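Long-range contact in sulfotransferase (Mus musculus, PDB 5X2B), which probably transfers a sulfo group to an acceptor substrate, as in related cytosolic sulfotransferases, and here holds the nucleotide adenosine-3',5'-diphosphate: residues I106-T116 against W153-E161. Numbering follows the deposited sequence. Where two conformers were deposited one is given.
Sequences IIYIVRNPKDT and WFDHVLSWE. With A3P (adenosine-3'-5'-diphosphate), chain M.
An aromatic cluster of Tyr-108, His-156 and Trp-160 fastens helix 153-161 to strand 105-110, the strand that leads into the A3P pocket. At its polar end, Tyr-108 OH and His-156 ND1 form a hydrogen bond of 2.5 Å, so short that its exact length is doubtful; the nitrogen sits in the plane of the tyrosine ring, at its edge. His-156 NE2 is bonded to His-89 O, so both imidazole nitrogens have partners, which probably limits the ring's rotation. The apolar end is an offset stack: the Tyr-108 ring and the five-membered ring of Trp-160 have centroids 4.5 Å apart and planes inclined at 28°, while Trp-160 CB makes a CH-pi contact with the tyrosine face. With CG of Tyr-108 anti to the backbone N, the phenol reaches across to the helix.

Within the parallel sheet of this P-loop-type sulfotransferase fold, strand 105-110 lies between strands 35-38 and 169-173, and the helix packs on one face, roughly antiparallel to the strand; the axes of segments 106-110 and 153-161 pass 10.3 Å apart. Beyond the strand, Trp-153 is sandwiched: Pro-113 CB makes a CH-pi contact 3.4 Å from the centroid of the six-membered ring of Trp-153, 9° off the normal, and Val-157 CG2 of the tryptophan's own helix lies over the opposite face. An alanine in place of Trp-153 would probably leave Pro-113 CB without its aromatic platform and open a gap between the starts of the two helices.

Asn-112 N-caps helix 113-126: its OD1 accepts from Asp-115 N at 2.9 Å. Next to this cap, the extended Arg-111 side chain leads away from helix 153-161, and its NH2 donates to A3P O3P at 3.2 Å, nearly straight at 170°, with the phosphate oxygen in the guanidinium plane.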
ATOM      1  N   ILE A 106      -5.478   9.833   7.003  1.00 26.43           N
ATOM      2  CA  ILE A 106      -5.022   8.631   6.333  1.00 26.72           C
ATOM      3  C   ILE A 106      -5.656   8.462   4.966  1.00 27.71           C
ATOM      4  O   ILE A 106      -6.800   8.819   4.748  1.00 25.61           O
ATOM      5  CB  ILE A 106      -5.376   7.444   7.143  1.00 35.47           C
ATOM      6  CG1 ILE A 106      -4.884   7.721   8.547  1.00 36.86           C
ATOM      7  CG2 ILE A 106      -4.753   6.161   6.555  1.00 27.44           C
ATOM      8  CD1 ILE A 106      -3.395   7.830   8.618  1.00 38.67           C
ATOM      9  N   ILE A 107      -4.870   7.946   4.034  1.00 37.28           N
ATOM     10  CA  ILE A 107      -5.438   7.351   2.853  1.00 20.96           C
ATOM     11  C   ILE A 107      -5.001   5.932   2.799  1.00 25.87           C
ATOM     12  O   ILE A 107      -3.810   5.654   2.715  1.00 26.25           O
ATOM     13  CB  ILE A 107      -4.971   7.999   1.599  1.00 38.24           C
ATOM     14  CG1 ILE A 107      -5.344   9.466   1.643  1.00 34.01           C
ATOM     15  CG2 ILE A 107      -5.656   7.316   0.388  1.00 39.71           C
ATOM     16  CD1 ILE A 107      -4.654  10.290   0.568  1.00 35.33           C
ATOM     17  N   TYR A 108      -5.979   5.038   2.877  1.00 34.04           N
ATOM     18  CA  TYR A 108      -5.729   3.624   2.863  1.00 21.32           C
ATOM     19  C   TYR A 108      -6.292   3.131   1.558  1.00 37.32           C
ATOM     20  O   TYR A 108      -7.476   3.314   1.309  1.00 41.89           O
ATOM     21  CB  TYR A 108      -6.473   2.954   3.980  1.00 32.61           C
ATOM     22  CG  TYR A 108      -6.232   1.464   4.034  1.00 36.74           C
ATOM     23  CD1 TYR A 108      -7.040   0.581   3.333  1.00 42.57           C
ATOM     24  CD2 TYR A 108      -5.190   0.950   4.761  1.00 26.66           C
ATOM     25  CE1 TYR A 108      -6.813  -0.792   3.376  1.00 33.08           C
ATOM     26  CE2 TYR A 108      -4.961  -0.404   4.834  1.00 29.35           C
ATOM     27  CZ  TYR A 108      -5.766  -1.276   4.134  1.00 31.39           C
ATOM     28  OH  TYR A 108      -5.522  -2.644   4.195  1.00 34.49           O
ATOM     29  N   ILE A 109      -5.466   2.516   0.717  1.00 21.05           N
ATOM     30  CA  ILE A 109      -5.947   2.086  -0.582  1.00 35.62           C
ATOM     31  C   ILE A 109      -6.193   0.584  -0.497  1.00 24.11           C
ATOM     32  O   ILE A 109      -5.550  -0.094   0.323  1.00 38.85           O
ATOM     33  CB  ILE A 109      -4.977   2.486  -1.733  1.00 22.53           C
ATOM     34  CG1 ILE A 109      -5.471   1.891  -3.042  1.00 27.86           C
ATOM     35  CG2 ILE A 109      -3.533   2.036  -1.458  1.00 35.51           C
ATOM     36  CD1 ILE A 109      -4.528   2.158  -4.201  1.00 32.70           C
ATOM     37  N   VAL A 110      -7.135   0.069  -1.288  1.00 28.80           N
ATOM     38  CA  VAL A 110      -7.494  -1.343  -1.204  1.00 27.63           C
ATOM     39  C   VAL A 110      -7.976  -1.976  -2.478  1.00 17.00           C
ATOM     40  O   VAL A 110      -8.736  -1.375  -3.232  1.00 37.01           O
ATOM     41  CB  VAL A 110      -8.662  -1.575  -0.284  1.00 30.67           C
ATOM     42  CG1 VAL A 110      -9.932  -1.288  -1.028  1.00 31.61           C
ATOM     43  CG2 VAL A 110      -8.643  -3.025   0.195  1.00 34.91           C
ATOM     44  N   ARG A 111      -7.632  -3.252  -2.625  1.00 38.59           N
ATOM     45  CA  ARG A 111      -7.780  -3.993  -3.863  1.00 36.57           C
ATOM     46  C   ARG A 111      -8.211  -5.452  -3.546  1.00 21.30           C
ATOM     47  O   ARG A 111      -7.917  -5.980  -2.501  1.00 24.33           O
ATOM     48  CB  ARG A 111      -6.430  -3.949  -4.600  1.00 34.26           C
ATOM     49  CG  ARG A 111      -6.293  -4.953  -5.730  1.00 42.68           C
ATOM     50  CD  ARG A 111      -4.826  -5.151  -6.146  1.00 22.53           C
ATOM     51  NE  ARG A 111      -4.727  -5.525  -7.556  1.00 26.12           N
ATOM     52  CZ  ARG A 111      -3.590  -5.755  -8.215  1.00 37.68           C
ATOM     53  NH1 ARG A 111      -2.397  -5.675  -7.592  1.00 23.85           N
ATOM     54  NH2 ARG A 111      -3.652  -6.039  -9.518  1.00 28.79           N
ATOM     55  N   ASN A 112      -8.953  -6.088  -4.428  1.00 28.78           N
ATOM     56  CA  ASN A 112      -9.417  -7.423  -4.105  1.00 28.97           C
ATOM     57  C   ASN A 112      -8.226  -8.298  -3.876  1.00 33.79           C
ATOM     58  O   ASN A 112      -7.189  -8.151  -4.521  1.00 42.33           O
ATOM     59  CB  ASN A 112     -10.229  -8.033  -5.215  1.00 36.33           C
ATOM     60  CG  ASN A 112      -9.369  -8.572  -6.294  1.00 35.62           C
ATOM     61  OD1 ASN A 112      -9.040  -9.763  -6.329  1.00 33.90           O
ATOM     62  ND2 ASN A 112      -8.952  -7.674  -7.182  1.00 38.10           N
ATOM     63  N   PRO A 113      -8.366  -9.202  -2.919  1.00 36.12           N
ATOM     64  CA  PRO A 113      -7.283  -9.974  -2.313  1.00 26.10           C
ATOM     65  C   PRO A 113      -6.800 -11.142  -3.155  1.00 28.43           C
ATOM     66  O   PRO A 113      -5.746 -11.695  -2.853  1.00 28.99           O
ATOM     67  CB  PRO A 113      -7.921 -10.489  -1.024  1.00 26.87           C
ATOM     68  CG  PRO A 113      -9.312 -10.548  -1.306  1.00 22.14           C
ATOM     69  CD  PRO A 113      -9.629  -9.385  -2.187  1.00 30.21           C
ATOM     70  N   LYS A 114      -7.536 -11.503  -4.192  1.00 22.57           N
ATOM     71  CA  LYS A 114      -7.088 -12.601  -5.017  1.00 37.23           C
ATOM     72  C   LYS A 114      -6.050 -12.014  -5.914  1.00 33.47           C
ATOM     73  O   LYS A 114      -5.007 -12.583  -6.139  1.00 28.31           O
ATOM     74  CB  LYS A 114      -8.218 -13.206  -5.840  1.00 30.71           C
ATOM     75  CG  LYS A 114      -8.994 -14.268  -5.089  1.00 39.68           C
ATOM     76  CD  LYS A 114     -10.196 -14.751  -5.882  1.00 42.91           C
ATOM     77  CE  LYS A 114     -11.082 -15.595  -4.987  1.00 49.29           C
ATOM     78  NZ  LYS A 114     -12.446 -15.796  -5.516  1.00 49.70           N
ATOM     79  N   ASP A 115      -6.337 -10.835  -6.398  1.00 33.27           N
ATOM     80  CA  ASP A 115      -5.372 -10.126  -7.204  1.00 39.90           C
ATOM     81  C   ASP A 115      -4.167  -9.700  -6.439  1.00 34.37           C
ATOM     82  O   ASP A 115      -3.068  -9.633  -6.984  1.00 31.12           O
ATOM     83  CB  ASP A 115      -6.007  -8.896  -7.765  1.00 36.46           C
ATOM     84  CG  ASP A 115      -7.081  -9.223  -8.698  1.00 35.03           C
ATOM     85  OD1 ASP A 115      -7.237 -10.422  -8.975  1.00 44.17           O
ATOM     86  OD2 ASP A 115      -7.757  -8.289  -9.143  1.00 32.48           O
ATOM     87  N   THR A 116      -4.364  -9.383  -5.176  1.00 34.54           N
ATOM     88  CA  THR A 116      -3.238  -9.003  -4.358  1.00 27.60           C
ATOM     89  C   THR A 116      -2.331 -10.196  -4.200  1.00 36.75           C
ATOM     90  O   THR A 116      -1.149 -10.155  -4.536  1.00 37.77           O
ATOM     91  CB  THR A 116      -3.713  -8.549  -3.024  1.00 36.40           C
ATOM     92  OG1 THR A 116      -4.588  -7.425  -3.205  1.00 26.96           O
ATOM     93  CG2 THR A 116      -2.564  -8.157  -2.177  1.00 25.03           C
ATOM     94  N   TRP A 153      -3.677 -10.502   4.890  1.00 29.29           N
ATOM     95  CA  TRP A 153      -4.422  -9.508   4.228  1.00 25.63           C
ATOM     96  C   TRP A 153      -5.542  -9.136   5.171  1.00 33.75           C
ATOM     97  O   TRP A 153      -5.637  -8.017   5.657  1.00 44.71           O
ATOM     98  CB  TRP A 153      -5.011 -10.103   3.001  1.00 19.30           C
ATOM     99  CG  TRP A 153      -5.660  -9.121   2.198  1.00 21.90           C
ATOM    100  CD1 TRP A 153      -5.055  -8.216   1.427  1.00 21.97           C
ATOM    101  CD2 TRP A 153      -7.081  -8.919   2.043  1.00 21.26           C
ATOM    102  NE1 TRP A 153      -5.993  -7.439   0.792  1.00 42.40           N
ATOM    103  CE2 TRP A 153      -7.255  -7.862   1.147  1.00 26.74           C
ATOM    104  CE3 TRP A 153      -8.223  -9.529   2.583  1.00 25.61           C
ATOM    105  CZ2 TRP A 153      -8.510  -7.385   0.764  1.00 31.43           C
ATOM    106  CZ3 TRP A 153      -9.477  -9.061   2.206  1.00 21.26           C
ATOM    107  CH2 TRP A 153      -9.609  -8.006   1.310  1.00 26.12           C
ATOM    108  N   PHE A 154      -6.377 -10.115   5.463  1.00 30.37           N
ATOM    109  CA  PHE A 154      -7.678  -9.804   6.031  1.00 27.49           C
ATOM    110  C   PHE A 154      -7.538  -8.925   7.246  1.00 20.96           C
ATOM    111  O   PHE A 154      -8.254  -7.977   7.392  1.00 43.09           O
ATOM    112  CB  PHE A 154      -8.458 -11.077   6.367  1.00 37.80           C
ATOM    113  CG  PHE A 154      -8.671 -11.999   5.177  1.00 23.92           C
ATOM    114  CD1 PHE A 154      -9.827 -11.935   4.421  1.00 26.78           C
ATOM    115  CD2 PHE A 154      -7.698 -12.931   4.827  1.00 38.16           C
ATOM    116  CE1 PHE A 154     -10.032 -12.793   3.353  1.00 37.92           C
ATOM    117  CE2 PHE A 154      -7.878 -13.764   3.764  1.00 30.15           C
ATOM    118  CZ  PHE A 154      -9.046 -13.708   3.018  1.00 49.32           C
ATOM    119  N   ASP A 155      -6.605  -9.235   8.109  1.00 18.88           N
ATOM    120  CA  ASP A 155      -6.369  -8.424   9.248  1.00 23.44           C
ATOM    121  C   ASP A 155      -6.020  -7.002   8.890  1.00 39.16           C
ATOM    122  O   ASP A 155      -6.515  -6.071   9.513  1.00 46.89           O
ATOM    123  CB  ASP A 155      -5.232  -9.017  10.026  1.00 37.02           C
ATOM    124  CG  ASP A 155      -5.602 -10.332  10.620  1.00 43.58           C
ATOM    125  OD1 ASP A 155      -6.807 -10.657  10.468  1.00 26.31           O
ATOM    126  OD2 ASP A 155      -4.746 -11.018  11.263  1.00 37.65           O
ATOM    127  N   HIS A 156      -5.173  -6.815   7.891  1.00 27.22           N
ATOM    128  CA  HIS A 156      -4.761  -5.474   7.546  1.00 27.21           C
ATOM    129  C   HIS A 156      -5.972  -4.615   7.308  1.00 26.01           C
ATOM    130  O   HIS A 156      -6.189  -3.529   7.854  1.00 29.18           O
ATOM    131  CB  HIS A 156      -3.942  -5.502   6.271  1.00 19.11           C
ATOM    132  CG  HIS A 156      -3.066  -4.294   6.133  1.00 25.14           C
ATOM    133  ND1 HIS A 156      -3.422  -3.220   5.366  1.00 46.83           N
ATOM    134  CD2 HIS A 156      -1.901  -3.985   6.732  1.00 29.31           C
ATOM    135  CE1 HIS A 156      -2.474  -2.285   5.464  1.00 32.06           C
ATOM    136  NE2 HIS A 156      -1.535  -2.730   6.284  1.00 32.85           N
ATOM    137  N   VAL A 157      -6.764  -5.140   6.441  1.00 15.50           N
ATOM    138  CA  VAL A 157      -7.842  -4.395   5.912  1.00 18.41           C
ATOM    139  C   VAL A 157      -8.798  -4.056   7.031  1.00 32.14           C
ATOM    140  O   VAL A 157      -9.336  -2.932   7.130  1.00 34.91           O
ATOM    141  CB  VAL A 157      -8.520  -5.312   4.899  1.00 33.49           C
ATOM    142  CG1 VAL A 157      -9.725  -4.670   4.296  1.00 25.27           C
ATOM    143  CG2 VAL A 157      -7.558  -5.671   3.819  1.00 25.14           C
ATOM    144  N   LEU A 158      -9.023  -5.040   7.889  1.00 25.65           N
ATOM    145  CA  LEU A 158     -10.088  -4.937   8.881  1.00 28.76           C
ATOM    146  C   LEU A 158      -9.781  -3.904   9.911  1.00 31.27           C
ATOM    147  O   LEU A 158     -10.549  -2.990  10.183  1.00 30.28           O
ATOM    148  CB  LEU A 158     -10.312  -6.277   9.560  1.00 28.65           C
ATOM    149  CG  LEU A 158     -11.130  -7.259   8.694  1.00 37.26           C
ATOM    150  CD1 LEU A 158     -11.236  -8.684   9.337  1.00 31.42           C
ATOM    151  CD2 LEU A 158     -12.531  -6.749   8.372  1.00 24.92           C
ATOM    152  N   SER A 159      -8.622  -4.067  10.480  1.00 27.11           N
ATOM    153  CA  SER A 159      -8.120  -3.147  11.448  0.56 31.86           C
ATOM    154  C   SER A 159      -8.400  -1.793  10.889  1.00 38.11           C
ATOM    155  O   SER A 159      -8.923  -0.906  11.557  1.00 35.01           O
ATOM    156  CB  SER A 159      -6.616  -3.344  11.605  0.56 30.86           C
ATOM    157  OG  SER A 159      -5.929  -3.293  10.349  0.56 28.99           O
ATOM    158  N   TRP A 160      -8.070  -1.651   9.622  1.00 29.27           N
ATOM    159  CA  TRP A 160      -8.143  -0.340   9.060  1.00 25.41           C
ATOM    160  C   TRP A 160      -9.556   0.003   8.852  1.00 23.91           C
ATOM    161  O   TRP A 160      -9.971   1.138   8.964  1.00 25.54           O
ATOM    162  CB  TRP A 160      -7.382  -0.274   7.756  1.00 35.06           C
ATOM    163  CG  TRP A 160      -5.999  -0.113   8.082  1.00 35.26           C
ATOM    164  CD1 TRP A 160      -5.001  -1.037   8.002  1.00 38.89           C
ATOM    165  CD2 TRP A 160      -5.434   1.031   8.645  1.00 24.37           C
ATOM    166  NE1 TRP A 160      -3.837  -0.512   8.461  1.00 26.51           N
ATOM    167  CE2 TRP A 160      -4.080   0.780   8.861  1.00 21.90           C
ATOM    168  CE3 TRP A 160      -5.944   2.282   8.977  1.00 18.18           C
ATOM    169  CZ2 TRP A 160      -3.224   1.700   9.384  1.00 36.81           C
ATOM    170  CZ3 TRP A 160      -5.105   3.210   9.487  1.00 40.81           C
ATOM    171  CH2 TRP A 160      -3.749   2.921   9.692  1.00 42.05           C
ATOM    172  N   GLU A 161     -10.329  -0.991   8.531  1.00 22.49           N
ATOM    173  CA  GLU A 161     -11.629  -0.646   8.119  1.00 22.98           C
ATOM    174  C   GLU A 161     -12.308  -0.060   9.323  1.00 28.24           C
ATOM    175  O   GLU A 161     -13.310   0.589   9.192  1.00 28.01           O
ATOM    176  CB  GLU A 161     -12.376  -1.871   7.638  1.00 27.53           C
ATOM    177  CG  GLU A 161     -13.785  -1.552   7.140  1.00 28.61           C
ATOM    178  CD  GLU A 161     -14.524  -2.732   6.427  1.00 31.82           C
ATOM    179  OE1 GLU A 161     -14.016  -3.858   6.451  1.00 40.43           O
ATOM    180  OE2 GLU A 161     -15.616  -2.549   5.842  1.00 24.99           O
TER
HETATM  181  P1  A3P M 301       0.356  -6.316 -10.835  1.00 39.56           P
HETATM  182  O1P A3P M 301       0.870  -5.806 -12.160  1.00 33.34           O
HETATM  183  O2P A3P M 301       1.260  -7.428 -10.241  1.00 45.57           O
HETATM  184  O3P A3P M 301      -1.002  -6.985 -11.049  1.00 37.30           O
HETATM  185  P2  A3P M 301       2.460  -1.744  -5.169  1.00 37.86           P
HETATM  186  O4P A3P M 301       3.734  -2.383  -5.018  1.00 45.78           O
HETATM  187  O5P A3P M 301       1.767  -1.746  -3.835  1.00 44.59           O
HETATM  188  O6P A3P M 301       2.589  -0.274  -5.603  1.00 47.07           O
HETATM  189  O5' A3P M 301       1.569  -2.654  -6.198  1.00 37.21           O
HETATM  190  C5' A3P M 301       1.977  -3.228  -7.426  1.00 42.53           C
HETATM  191  C4' A3P M 301       0.905  -3.422  -8.400  1.00 44.26           C
HETATM  192  O4' A3P M 301       0.527  -2.156  -8.853  1.00 54.61           O
HETATM  193  C3' A3P M 301       1.289  -4.180  -9.619  1.00 53.18           C
HETATM  194  O3' A3P M 301       0.260  -5.115  -9.896  1.00 46.70           O
HETATM  195  C2' A3P M 301       1.394  -3.183 -10.643  1.00 45.24           C
HETATM  196  O2' A3P M 301       1.145  -3.848 -11.879  1.00 41.88           O
HETATM  197  C1' A3P M 301       0.377  -2.182 -10.249  1.00 38.16           C
HETATM  198  N9  A3P M 301       0.471  -0.776 -10.780  1.00 38.18           N
HETATM  199  C8  A3P M 301       1.501   0.082 -10.596  1.00 44.49           C
HETATM  200  N7  A3P M 301       1.243   1.251 -11.205  1.00 47.30           N
HETATM  201  C5  A3P M 301       0.033   1.170 -11.768  1.00 39.27           C
HETATM  202  C6  A3P M 301      -0.752   2.044 -12.517  1.00 38.18           C
HETATM  203  N6  A3P M 301      -0.293   3.358 -12.850  1.00 40.77           N
HETATM  204  N1  A3P M 301      -1.955   1.659 -12.937  1.00 49.35           N
HETATM  205  C2  A3P M 301      -2.402   0.434 -12.649  1.00 36.64           C
HETATM  206  N3  A3P M 301      -1.667  -0.428 -11.951  1.00 46.58           N
HETATM  207  C4  A3P M 301      -0.460  -0.110 -11.495  1.00 44.79           C